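Local coordinates for Rab GDP dissociation inhibitor alpha (Naegleria fowleri, PDB 6C87), which probably binds prenylated Rab GTPases in their GDP-bound form, slowing nucleotide release and keeping them soluble for delivery between membranes, at residues N55-F60 and D67-A72. Numbering follows the deposited sequence.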
loop_
_atom_site.group_PDB
_atom_site.type_symbol
_atom_site.label_atom_id
_atom_site.label_comp_id
_atom_site.label_asym_id
_atom_site.label_seq_id
_atom_site.Cartn_x
_atom_site.Cartn_y
_atom_site.Cartn_z
ATOM N N ASN A 55 -11.835 -42.304 5.594
ATOM C CA ASN A 55 -13.078 -42.948 5.971
ATOM C C ASN A 55 -12.787 -43.918 7.111
ATOM O O ASN A 55 -11.642 -44.067 7.551
ATOM C CB ASN A 55 -13.753 -43.629 4.770
ATOM C CG ASN A 55 -12.951 -44.793 4.196
ATOM O OD1 ASN A 55 -12.375 -45.607 4.921
ATOM N ND2 ASN A 55 -12.926 -44.879 2.877
ATOM N N LEU A 56 -13.836 -44.599 7.585
ATOM C CA LEU A 56 -13.709 -45.399 8.798
ATOM C C LEU A 56 -12.800 -46.606 8.575
ATOM O O LEU A 56 -11.948 -46.907 9.418
ATOM C CB LEU A 56 -15.092 -45.821 9.291
ATOM C CG LEU A 56 -15.194 -46.345 10.727
ATOM C CD1 LEU A 56 -14.775 -45.281 11.744
ATOM C CD2 LEU A 56 -16.599 -46.826 11.021
ATOM N N ASP A 57 -12.951 -47.298 7.441
ATOM C CA ASP A 57 -12.050 -48.409 7.136
ATOM C C ASP A 57 -10.603 -47.932 7.107
ATOM O O ASP A 57 -9.699 -48.620 7.598
ATOM C CB ASP A 57 -12.409 -49.044 5.791
ATOM C CG ASP A 57 -13.747 -49.782 5.804
ATOM O OD1 ASP A 57 -14.363 -49.881 4.720
ATOM O OD2 ASP A 57 -14.204 -50.226 6.879
ATOM N N GLN A 58 -10.367 -46.756 6.520
ATOM C CA GLN A 58 -9.017 -46.205 6.451
ATOM C C GLN A 58 -8.501 -45.822 7.835
ATOM O O GLN A 58 -7.307 -45.974 8.119
ATOM C CB GLN A 58 -8.986 -45.007 5.496
ATOM C CG GLN A 58 -9.198 -45.378 4.025
ATOM C CD GLN A 58 -9.405 -44.173 3.113
ATOM O OE1 GLN A 58 -9.980 -43.151 3.511
ATOM N NE2 GLN A 58 -8.932 -44.292 1.875
ATOM N N MET A 59 -9.379 -45.313 8.708
ATOM C CA MET A 59 -8.977 -45.023 10.085
ATOM C C MET A 59 -8.553 -46.296 10.807
ATOM O O MET A 59 -7.516 -46.328 11.478
ATOM C CB MET A 59 -10.118 -44.348 10.837
ATOM C CG MET A 59 -10.430 -42.956 10.355
ATOM S SD MET A 59 -9.194 -41.749 10.840
ATOM C CE MET A 59 -9.441 -41.648 12.602
ATOM N N PHE A 60 -9.356 -47.358 10.683
ATOM C CA PHE A 60 -9.025 -48.618 11.342
ATOM C C PHE A 60 -7.755 -49.245 10.771
ATOM O O PHE A 60 -6.967 -49.832 11.520
ATOM C CB PHE A 60 -10.200 -49.589 11.254
ATOM C CG PHE A 60 -11.139 -49.495 12.423
ATOM C CD1 PHE A 60 -11.977 -48.397 12.573
ATOM C CD2 PHE A 60 -11.165 -50.490 13.390
ATOM C CE1 PHE A 60 -12.834 -48.303 13.657
ATOM C CE2 PHE A 60 -12.021 -50.404 14.480
ATOM C CZ PHE A 60 -12.858 -49.310 14.615
ATOM N N ASP A 67 -5.594 -55.805 9.355
ATOM C CA ASP A 67 -6.693 -56.758 9.460
ATOM C C ASP A 67 -7.918 -56.207 10.188
ATOM O O ASP A 67 -8.991 -56.815 10.103
ATOM C CB ASP A 67 -6.214 -58.030 10.172
ATOM N N ALA A 68 -7.789 -55.082 10.886
ATOM C CA ALA A 68 -8.861 -54.587 11.744
ATOM C C ALA A 68 -10.023 -54.007 10.943
ATOM O O ALA A 68 -9.831 -53.159 10.065
ATOM C CB ALA A 68 -8.311 -53.534 12.704
ATOM N N LYS A 69 -11.239 -54.448 11.268
ATOM C CA LYS A 69 -12.444 -53.968 10.621
ATOM C C LYS A 69 -13.336 -53.240 11.624
ATOM O O LYS A 69 -13.437 -53.654 12.782
ATOM C CB LYS A 69 -13.228 -55.124 9.976
ATOM C CG LYS A 69 -12.447 -55.912 8.919
ATOM C CD LYS A 69 -11.974 -55.017 7.775
ATOM C CE LYS A 69 -13.133 -54.267 7.124
ATOM N NZ LYS A 69 -12.672 -53.358 6.037
ATOM N N PRO A 70 -13.972 -52.147 11.218
ATOM C CA PRO A 70 -14.796 -51.370 12.152
ATOM C C PRO A 70 -16.065 -52.112 12.527
ATOM O O PRO A 70 -16.695 -52.756 11.674
ATOM C CB PRO A 70 -15.117 -50.090 11.361
ATOM C CG PRO A 70 -14.130 -50.067 10.230
ATOM C CD PRO A 70 -13.831 -51.486 9.913
ATOM N N PRO A 71 -16.486 -52.030 13.789
ATOM C CA PRO A 71 -17.758 -52.647 14.187
ATOM C C PRO A 71 -18.944 -51.964 13.533
ATOM O O PRO A 71 -18.932 -50.762 13.252
ATOM C CB PRO A 71 -17.784 -52.464 15.709
ATOM C CG PRO A 71 -16.878 -51.299 15.971
ATOM C CD PRO A 71 -15.811 -51.358 14.915
ATOM N N ALA A 72 -19.994 -52.753 13.314
ATOM C CA ALA A 72 -21.170 -52.247 12.618
ATOM C C ALA A 72 -21.823 -51.090 13.369
ATOM O O ALA A 72 -22.421 -50.206 12.748
ATOM C CB ALA A 72 -22.167 -53.389 12.410
HETATM O O HOH W 1 -10.748 -51.521 7.312
#
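Leu56 and Pro70 meet through a branch methyl and a ring carbon, Leu56 CD2 lying 3.6 Å from Pro70 CB as the two side chains run past each other in opposite senses. With CG anti to the backbone N (chi1 -164°), Leu56 reaches this ring while also touching Leu74, Tyr80 and Ile314. Asp57, partly exposed, follows. Asp57 OD2 sits 3.3 Å from Pro70 CD. The same oxygen forms a long salt bridge to Lys69 NZ (3.6 Å). Lys69 CB points away from 55-60, but bends at chi2 and chi3 (both near -60°) fold the chain back toward the carboxylate. A water bridges the backbones and the lysine: its O accepts from Lys69 NZ (2.9 Å) and donates to Asp57 O, and weakly to Ala68 O. No direct hydrogen bond joins 55-60 to 67-72. Asn55 and Gln58 form a capping box that starts helix 56-64: Gln58 N donates to Asn55 OD1 (2.8 Å) and Asn55 N to Gln58 OE1. The chain leaving that helix doubles back along its first turns, while Met59 packs on Ile312 and Phe391 of strands 302-315 and 389-400. Phe60 has the most surface covered by 67-72, 90 Å². Pro70 CA stands 3.7 Å from its ring centroid, 9° off the normal, a CH-pi interaction over one face. Ala68 CB lies at the ring edge, 4.2 Å from Phe60 CD2, and Pro71 CD approaches Phe60 CZ obliquely at 3.6 Å.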